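Local atomic coordinates of ESSB (Geobacillus thermodenitrificans, PDB entry 2YNQ), a protein that is an integral membrane component of the type VII secretion system and probably helps build the machinery that exports WXG100 proteins, this chain being its extracellular fragment. Residues D[107-112]-D[135-140]; D[25-30]-D[48-53]; D[95-98]-D[104-107]. All blocks are in the same frame, centred on the assembly; numbering follows the deposited sequence.

Contact 1 (D[107-112]-D[135-140]); sequences YALLKY and DQEIKE
Glu137 and Ile138 of helix 124-152 meet Leu109 and Leu110 of helix 102-118, and these four side chains carry the contact. The two segments run nearly antiparallel, at 161°, with their axes 10.0 Å apart. Glu137 comes first along 135-140. Its CG lies anti to the backbone N (chi1 -170°), and the chain stays extended from there, which lays the carboxylate alongside the Leu109 methyls. The two side chains cross at about a right angle. Glu137 CG rests 3.8 Å from Leu109 CD1, and Glu137 OE1 is 3.8 Å from Leu109 CD2. The stem contact is apolar, and the carboxylate oxygen only packs against a methyl there. The charge itself is used by Arg97, which forms a salt bridge with Glu137 OE2. With an alanine here, Arg97 would probably lose this carboxylate partner and the Leu109 methyls part of their cover. Ile138 follows, and its CA is 7.0 Å from Leu109 CA, the closest CA pair across the two segments. Ile138 CG1 packs against Leu109 CB at 3.7 Å. One carbon further out, Ile138 CD1 reaches Leu110 CD2 at 3.8 Å while also staying near Leu109 CB. The isoleucine thus touches two successive leucines with one arm. No hydrogen bond joins the segments. Around them, Leu109 also touches Leu93 of helix 89-99 and Tyr141, one turn further along helix 124-152. Leu110 packs on Leu57 of the second subunit. Tyr107, on another side of helix 102-118, packs against Tyr80 and Ile84 of helix 75-85.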
loop_
_atom_site.group_PDB
_atom_site.type_symbol
_atom_site.label_atom_id
_atom_site.label_comp_id
_atom_site.label_asym_id
_atom_site.label_seq_id
_atom_site.Cartn_x
_atom_site.Cartn_y
_atom_site.Cartn_z
ATOM N N TYR D 107 0.354 -10.073 -5.628
ATOM C CA TYR D 107 0.706 -8.977 -4.724
ATOM C C TYR D 107 2.198 -8.985 -4.366
ATOM O O TYR D 107 2.856 -7.932 -4.327
ATOM C CB TYR D 107 -0.148 -9.017 -3.475
ATOM C CG TYR D 107 0.016 -7.788 -2.646
ATOM C CD1 TYR D 107 -0.602 -6.591 -3.020
ATOM C CD2 TYR D 107 0.794 -7.807 -1.494
ATOM C CE1 TYR D 107 -0.453 -5.447 -2.267
ATOM C CE2 TYR D 107 0.942 -6.667 -0.715
ATOM C CZ TYR D 107 0.328 -5.495 -1.109
ATOM O OH TYR D 107 0.506 -4.357 -0.364
ATOM N N ALA D 108 2.738 -10.178 -4.138
ATOM C CA ALA D 108 4.147 -10.331 -3.834
ATOM C C ALA D 108 5.025 -9.968 -5.041
ATOM O O ALA D 108 6.079 -9.346 -4.893
ATOM C CB ALA D 108 4.415 -11.741 -3.365
ATOM N N LEU D 109 4.560 -10.326 -6.236
ATOM C CA LEU D 109 5.247 -9.953 -7.485
ATOM C C LEU D 109 5.337 -8.432 -7.611
ATOM O O LEU D 109 6.390 -7.887 -7.981
ATOM C CB LEU D 109 4.551 -10.565 -8.696
ATOM C CG LEU D 109 4.881 -12.042 -8.943
ATOM C CD1 LEU D 109 3.875 -12.676 -9.902
ATOM C CD2 LEU D 109 6.353 -12.271 -9.432
ATOM N N LEU D 110 4.238 -7.749 -7.272
ATOM C CA LEU D 110 4.244 -6.278 -7.241
ATOM C C LEU D 110 5.260 -5.695 -6.262
ATOM O O LEU D 110 5.988 -4.781 -6.617
ATOM C CB LEU D 110 2.851 -5.726 -6.973
ATOM C CG LEU D 110 1.902 -5.854 -8.177
ATOM C CD1 LEU D 110 0.466 -5.573 -7.734
ATOM C CD2 LEU D 110 2.306 -4.971 -9.396
ATOM N N LYS D 111 5.335 -6.224 -5.041
ATOM C CA LYS D 111 6.342 -5.739 -4.079
ATOM C C LYS D 111 7.747 -6.062 -4.579
ATOM O O LYS D 111 8.668 -5.264 -4.429
ATOM C CB LYS D 111 6.114 -6.326 -2.680
ATOM C CG LYS D 111 4.878 -5.796 -1.956
ATOM C CD LYS D 111 4.832 -4.254 -1.906
ATOM C CE LYS D 111 3.879 -3.711 -0.843
ATOM N NZ LYS D 111 4.469 -3.767 0.565
ATOM N N TYR D 112 7.908 -7.218 -5.212
ATOM C CA TYR D 112 9.203 -7.600 -5.733
ATOM C C TYR D 112 9.612 -6.673 -6.888
ATOM O O TYR D 112 10.796 -6.329 -7.033
ATOM C CB TYR D 112 9.181 -9.072 -6.165
ATOM C CG TYR D 112 10.477 -9.605 -6.704
ATOM C CD1 TYR D 112 11.688 -9.379 -6.051
ATOM C CD2 TYR D 112 10.492 -10.358 -7.860
ATOM C CE1 TYR D 112 12.898 -9.905 -6.562
ATOM C CE2 TYR D 112 11.676 -10.879 -8.383
ATOM C CZ TYR D 112 12.872 -10.651 -7.735
ATOM O OH TYR D 112 14.037 -11.164 -8.290
ATOM N N ASP D 135 6.250 -8.471 -15.054
ATOM C CA ASP D 135 5.014 -7.948 -15.597
ATOM C C ASP D 135 4.290 -8.976 -16.453
ATOM O O ASP D 135 3.059 -9.030 -16.466
ATOM C CB ASP D 135 5.302 -6.677 -16.384
ATOM C CG ASP D 135 5.588 -5.502 -15.481
ATOM O OD1 ASP D 135 4.800 -5.271 -14.528
ATOM O OD2 ASP D 135 6.589 -4.808 -15.733
ATOM N N GLN D 136 5.067 -9.797 -17.149
ATOM C CA GLN D 136 4.529 -10.879 -17.957
ATOM C C GLN D 136 3.872 -11.941 -17.071
ATOM O O GLN D 136 2.762 -12.399 -17.355
ATOM C CB GLN D 136 5.633 -11.454 -18.874
ATOM C CG GLN D 136 5.192 -12.562 -19.850
ATOM C CD GLN D 136 3.885 -12.255 -20.583
ATOM O OE1 GLN D 136 2.834 -12.842 -20.277
ATOM N NE2 GLN D 136 3.942 -11.326 -21.543
ATOM N N GLU D 137 4.536 -12.303 -15.977
ATOM C CA GLU D 137 3.931 -13.211 -14.996
ATOM C C GLU D 137 2.672 -12.644 -14.334
ATOM O O GLU D 137 1.667 -13.349 -14.165
ATOM C CB GLU D 137 4.935 -13.615 -13.937
ATOM C CG GLU D 137 4.416 -14.709 -13.064
ATOM C CD GLU D 137 5.480 -15.336 -12.212
ATOM O OE1 GLU D 137 6.618 -14.809 -12.187
ATOM O OE2 GLU D 137 5.172 -16.365 -11.570
ATOM N N ILE D 138 2.723 -11.369 -13.970
ATOM C CA ILE D 138 1.562 -10.714 -13.379
ATOM C C ILE D 138 0.405 -10.747 -14.372
ATOM O O ILE D 138 -0.698 -11.163 -14.022
ATOM C CB ILE D 138 1.879 -9.262 -12.938
ATOM C CG1 ILE D 138 2.685 -9.278 -11.633
ATOM C CG2 ILE D 138 0.587 -8.443 -12.784
ATOM C CD1 ILE D 138 3.462 -8.009 -11.369
ATOM N N LYS D 139 0.672 -10.344 -15.613
ATOM C CA LYS D 139 -0.373 -10.318 -16.634
ATOM C C LYS D 139 -0.957 -11.706 -16.887
ATOM O O LYS D 139 -2.169 -11.856 -17.041
ATOM C CB LYS D 139 0.107 -9.668 -17.932
ATOM C CG LYS D 139 -1.053 -9.103 -18.727
ATOM C CD LYS D 139 -0.632 -8.292 -19.945
ATOM C CE LYS D 139 -1.874 -7.669 -20.571
ATOM N NZ LYS D 139 -1.545 -6.940 -21.819
ATOM N N GLU D 140 -0.097 -12.721 -16.879
ATOM C CA GLU D 140 -0.553 -14.099 -16.985
ATOM C C GLU D 140 -1.578 -14.463 -15.891
ATOM O O GLU D 140 -2.650 -14.997 -16.206
ATOM C CB GLU D 140 0.642 -15.070 -17.018
ATOM C CG GLU D 140 0.339 -16.402 -17.703
ATOM C CD GLU D 140 -0.488 -16.224 -18.983
ATOM O OE1 GLU D 140 0.012 -15.559 -19.922
ATOM O OE2 GLU D 140 -1.640 -16.732 -19.053
#

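Contact 2 (D[25-30]-D[48-53]); sequences SDVITT and ASSYVM
Ile28 of helix 24-31 lies over one face of the Tyr51 ring of helix 41-53. Its CB points toward the partner helix, and the branches divide there. CG1 is anti to the carbonyl carbon (chi1 -75°), which sends this arm over the ring. Ile28 CG1 sits 3.9 Å from the centroid of the Tyr51 ring and 16° off the normal, a CH-pi contact over the face. The same CG1 is also 4.1 Å from Ser50 CB. At the tip, Ile28 CD1 touches Tyr51 CD1 at 3.6 Å and nears the carbonyl oxygen of Ser50. The other branch, Ile28 CG2, meets Tyr51 OH at 3.5 Å and covers the ring near CE1 and CZ. Its neighbour Val27 packs on Ser50 instead, with Val27 CG1 3.5 Å from Ser50 OG. That hydroxyl is hydrogen-bonded to Glu46 O in its own helix. Against the valine methyl it makes van der Waals contact. No direct hydrogen bond crosses the contact, but one water joins the two sides. It donates to Ile28 O at 2.7 Å and is hydrogen-bonded to Tyr51 OH at 2.8 Å. The phenol is therefore tied by water to the backbone of the residue that covers its ring. Phe19 of helix 7-19 touches Ser50, and Ile82 of helix 75-85 touches Tyr51. Ser25 OG is hydrogen-bonded to Asp135 and Arg113 of the second subunit, which places helix 24-31 at the dimer interface. The segment axes approach to 8.9 Å at an angle of 127°. The arrangement is a steeply crossed helix-helix packing, part of the all-helical extracellular fragment of this EssB-family protein.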
loop_
_atom_site.group_PDB
_atom_site.type_symbol
_atom_site.label_atom_id
_atom_site.label_comp_id
_atom_site.label_asym_id
_atom_site.label_seq_id
_atom_site.Cartn_x
_atom_site.Cartn_y
_atom_site.Cartn_z
ATOM N N SER D 25 2.196 -0.503 15.383
ATOM C CA SER D 25 3.563 -0.075 15.099
ATOM C C SER D 25 4.494 -0.576 16.183
ATOM O O SER D 25 5.576 -1.094 15.905
ATOM C CB SER D 25 3.677 1.455 14.998
ATOM O OG SER D 25 2.697 2.001 14.123
ATOM N N ASP D 26 4.049 -0.456 17.423
ATOM C CA ASP D 26 4.884 -0.773 18.570
ATOM C C ASP D 26 5.063 -2.278 18.730
ATOM O O ASP D 26 6.112 -2.729 19.202
ATOM C CB ASP D 26 4.295 -0.136 19.828
ATOM C CG ASP D 26 5.356 0.293 20.822
ATOM O OD1 ASP D 26 6.534 -0.158 20.702
ATOM O OD2 ASP D 26 5.011 1.078 21.743
ATOM N N VAL D 27 4.046 -3.050 18.334
ATOM C CA VAL D 27 4.151 -4.501 18.286
ATOM C C VAL D 27 5.252 -4.887 17.319
ATOM O O VAL D 27 6.088 -5.731 17.635
ATOM C CB VAL D 27 2.834 -5.156 17.810
ATOM C CG1 VAL D 27 3.052 -6.618 17.442
ATOM C CG2 VAL D 27 1.746 -5.014 18.863
ATOM N N ILE D 28 5.243 -4.240 16.152
ATOM C CA ILE D 28 6.192 -4.487 15.075
ATOM C C ILE D 28 7.627 -4.225 15.513
ATOM O O ILE D 28 8.454 -5.103 15.354
ATOM C CB ILE D 28 5.820 -3.692 13.787
ATOM C CG1 ILE D 28 4.618 -4.364 13.113
ATOM C CG2 ILE D 28 7.013 -3.575 12.801
ATOM C CD1 ILE D 28 3.829 -3.460 12.158
ATOM N N THR D 29 7.913 -3.057 16.096
ATOM C CA THR D 29 9.270 -2.786 16.552
ATOM C C THR D 29 9.701 -3.643 17.743
ATOM O O THR D 29 10.880 -3.978 17.882
ATOM C CB THR D 29 9.538 -1.289 16.826
ATOM O OG1 THR D 29 8.611 -0.819 17.782
ATOM C CG2 THR D 29 9.378 -0.470 15.548
ATOM N N THR D 30 8.751 -4.045 18.575
ATOM C CA THR D 30 9.068 -4.966 19.673
ATOM C C THR D 30 9.610 -6.295 19.152
ATOM O O THR D 30 10.505 -6.886 19.750
ATOM C CB THR D 30 7.841 -5.189 20.577
ATOM O OG1 THR D 30 7.522 -3.948 21.207
ATOM C CG2 THR D 30 8.106 -6.244 21.659
ATOM N N ALA D 48 1.352 -10.629 12.543
ATOM C CA ALA D 48 0.765 -10.675 11.230
ATOM C C ALA D 48 -0.417 -9.740 11.180
ATOM O O ALA D 48 -0.576 -9.005 10.200
ATOM C CB ALA D 48 0.377 -12.093 10.855
ATOM N N SER D 49 -1.223 -9.719 12.238
ATOM C CA SER D 49 -2.356 -8.791 12.252
ATOM C C SER D 49 -1.814 -7.405 12.201
ATOM O O SER D 49 -2.331 -6.572 11.465
ATOM C CB SER D 49 -3.273 -8.929 13.478
ATOM O OG SER D 49 -3.758 -10.248 13.592
ATOM N N SER D 50 -0.746 -7.161 12.951
ATOM C CA SER D 50 -0.219 -5.810 13.032
ATOM C C SER D 50 0.302 -5.365 11.666
ATOM O O SER D 50 0.031 -4.235 11.251
ATOM C CB SER D 50 0.846 -5.685 14.110
ATOM O OG SER D 50 0.281 -5.924 15.386
ATOM N N TYR D 51 1.005 -6.246 10.951
ATOM C CA TYR D 51 1.456 -5.888 9.614
ATOM C C TYR D 51 0.295 -5.695 8.669
ATOM O O TYR D 51 0.232 -4.692 7.941
ATOM C CB TYR D 51 2.430 -6.921 9.047
ATOM C CG TYR D 51 3.840 -6.784 9.562
ATOM C CD1 TYR D 51 4.590 -5.627 9.322
ATOM C CD2 TYR D 51 4.424 -7.809 10.285
ATOM C CE1 TYR D 51 5.916 -5.511 9.781
ATOM C CE2 TYR D 51 5.728 -7.714 10.750
ATOM C CZ TYR D 51 6.469 -6.568 10.499
ATOM O OH TYR D 51 7.756 -6.510 10.977
ATOM N N VAL D 52 -0.644 -6.631 8.689
ATOM C CA VAL D 52 -1.726 -6.570 7.730
ATOM C C VAL D 52 -2.592 -5.331 7.967
ATOM O O VAL D 52 -3.099 -4.747 7.015
ATOM C CB VAL D 52 -2.549 -7.907 7.675
ATOM C CG1 VAL D 52 -3.962 -7.730 8.199
ATOM C CG2 VAL D 52 -2.659 -8.370 6.248
ATOM N N MET D 53 -2.728 -4.912 9.227
ATOM C CA MET D 53 -3.565 -3.763 9.544
ATOM C C MET D 53 -2.929 -2.468 9.066
ATOM O O MET D 53 -3.628 -1.453 8.853
ATOM C CB MET D 53 -3.841 -3.667 11.052
ATOM C CG MET D 53 -4.750 -4.757 11.615
ATOM S SD MET D 53 -6.455 -4.610 11.034
ATOM C CE MET D 53 -6.831 -2.956 11.616
HETATM O O HOH W 1 8.467 -7.215 13.622
#

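Contact 3 (D[95-98]-D[104-107]); sequences LART and LIVY
Ala96 of helix 89-99 packs against Leu104 and Ile105 near the start of helix 102-118. Apolar contact does most of the work. Ala96 CB points toward the other segment and meets Ile105 CG1 at 3.6 Å. It also lies 4.1 Å from Leu104 CB. The backbones come close here, with Ala96 CA 5.1 Å from Ile105 CA, consistent with the small alanine side chain. Ile105 has CG1 anti to its carbonyl carbon (chi1 -61°), which directs this arm at the other helix. Its tip, Ile105 CD1, ends 3.9 Å from Arg97 CA, against the backbone of 95-98.

The second kind of contact is between a methyl and a charged side chain. Arg97 is extended from CG to NE and crosses Ile105 at about a right angle. Arg97 NH1 passes 3.8 Å from Ile105 CG2, which approaches the guanidinium obliquely. The charge is answered by Glu137 of helix 124-152. No hydrogen bond links the two segments.

Tyr141 of helix 124-152 touches both Arg97 and Ile105, so the long helix packs against this pair. On helix 75-85, Tyr77 touches Leu104, Tyr80 OH is hydrogen-bonded to Leu104 O, and Leu79 and Tyr83 touch Leu95. The contact thus closes the short turn between helices 89-99 and 102-118, with helices 75-85 and 124-152 packed around it.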
loop_
_atom_site.group_PDB
_atom_site.type_symbol
_atom_site.label_atom_id
_atom_site.label_comp_id
_atom_site.label_asym_id
_atom_site.label_seq_id
_atom_site.Cartn_x
_atom_site.Cartn_y
_atom_site.Cartn_z
ATOM N N LEU D 95 6.405 -18.271 -0.536
ATOM C CA LEU D 95 5.310 -18.744 0.324
ATOM C C LEU D 95 3.973 -18.721 -0.413
ATOM O O LEU D 95 3.214 -19.694 -0.368
ATOM C CB LEU D 95 5.213 -17.881 1.565
ATOM C CG LEU D 95 4.521 -18.353 2.836
ATOM C CD1 LEU D 95 4.650 -19.858 3.092
ATOM C CD2 LEU D 95 5.184 -17.620 3.962
ATOM N N ALA D 96 3.706 -17.619 -1.111
ATOM C CA ALA D 96 2.470 -17.467 -1.868
ATOM C C ALA D 96 2.334 -18.588 -2.878
ATOM O O ALA D 96 1.243 -19.142 -3.070
ATOM C CB ALA D 96 2.441 -16.113 -2.576
ATOM N N ARG D 97 3.444 -18.928 -3.527
ATOM C CA ARG D 97 3.413 -19.988 -4.513
ATOM C C ARG D 97 3.142 -21.354 -3.875
ATOM O O ARG D 97 2.410 -22.173 -4.439
ATOM C CB ARG D 97 4.715 -20.024 -5.285
ATOM C CG ARG D 97 4.997 -18.804 -6.136
ATOM C CD ARG D 97 6.078 -19.216 -7.092
ATOM N NE ARG D 97 6.845 -18.122 -7.666
ATOM C CZ ARG D 97 6.452 -17.394 -8.705
ATOM N NH1 ARG D 97 5.264 -17.621 -9.269
ATOM N NH2 ARG D 97 7.244 -16.430 -9.165
ATOM N N THR D 98 3.717 -21.590 -2.700
ATOM C CA THR D 98 3.496 -22.834 -1.981
ATOM C C THR D 98 2.019 -22.945 -1.611
ATOM O O THR D 98 1.425 -24.012 -1.732
ATOM C CB THR D 98 4.358 -22.887 -0.702
ATOM O OG1 THR D 98 5.722 -22.645 -1.043
ATOM C CG2 THR D 98 4.257 -24.240 -0.010
ATOM N N LEU D 104 -2.225 -13.488 -3.983
ATOM C CA LEU D 104 -1.110 -13.265 -3.098
ATOM C C LEU D 104 0.196 -13.336 -3.878
ATOM O O LEU D 104 1.120 -12.568 -3.608
ATOM C CB LEU D 104 -1.132 -14.220 -1.886
ATOM C CG LEU D 104 -2.230 -14.003 -0.822
ATOM C CD1 LEU D 104 -1.939 -14.814 0.435
ATOM C CD2 LEU D 104 -2.436 -12.556 -0.443
ATOM N N ILE D 105 0.275 -14.232 -4.853
ATOM C CA ILE D 105 1.446 -14.290 -5.731
ATOM C C ILE D 105 1.546 -12.978 -6.480
ATOM O O ILE D 105 2.609 -12.354 -6.516
ATOM C CB ILE D 105 1.398 -15.475 -6.734
ATOM C CG1 ILE D 105 1.347 -16.814 -5.976
ATOM C CG2 ILE D 105 2.589 -15.411 -7.696
ATOM C CD1 ILE D 105 1.022 -18.063 -6.842
ATOM N N VAL D 106 0.434 -12.522 -7.037
ATOM C CA VAL D 106 0.461 -11.259 -7.750
ATOM C C VAL D 106 0.905 -10.125 -6.834
ATOM O O VAL D 106 1.744 -9.300 -7.217
ATOM C CB VAL D 106 -0.897 -10.914 -8.390
ATOM C CG1 VAL D 106 -0.888 -9.487 -8.867
ATOM C CG2 VAL D 106 -1.203 -11.870 -9.532
ATOM N N TYR D 107 0.354 -10.073 -5.628
ATOM C CA TYR D 107 0.706 -8.977 -4.724
ATOM C C TYR D 107 2.198 -8.985 -4.366
ATOM O O TYR D 107 2.856 -7.932 -4.327
ATOM C CB TYR D 107 -0.148 -9.017 -3.475
ATOM C CG TYR D 107 0.016 -7.788 -2.646
ATOM C CD1 TYR D 107 -0.602 -6.591 -3.020
ATOM C CD2 TYR D 107 0.794 -7.807 -1.494
ATOM C CE1 TYR D 107 -0.453 -5.447 -2.267
ATOM C CE2 TYR D 107 0.942 -6.667 -0.715
ATOM C CZ TYR D 107 0.328 -5.495 -1.109
ATOM O OH TYR D 107 0.506 -4.357 -0.364
#

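In the fold
Contact 2 comes first along the chain and joins helices 24-31 and 41-53. Contacts 3 and 1 follow in the C-terminal part and share helix 102-118, with Tyr107 common to both. Their centres are about 10 Å apart, and they touch through the salt bridge between Arg97 NH1 and Glu137 OE2, 2.6 Å long. This ties helix 89-99 directly to helix 124-152, both of which also pack on helix 102-118. Contact 2 lies about 25 Å from contact 1 and about 21 Å from contact 3, centre to centre, and touches neither. Contacts 1 and 2 fall on opposite sides of the chain's centre. The fragment is thus an extended row of packed helices, and residues of all three contacts reach the second subunit.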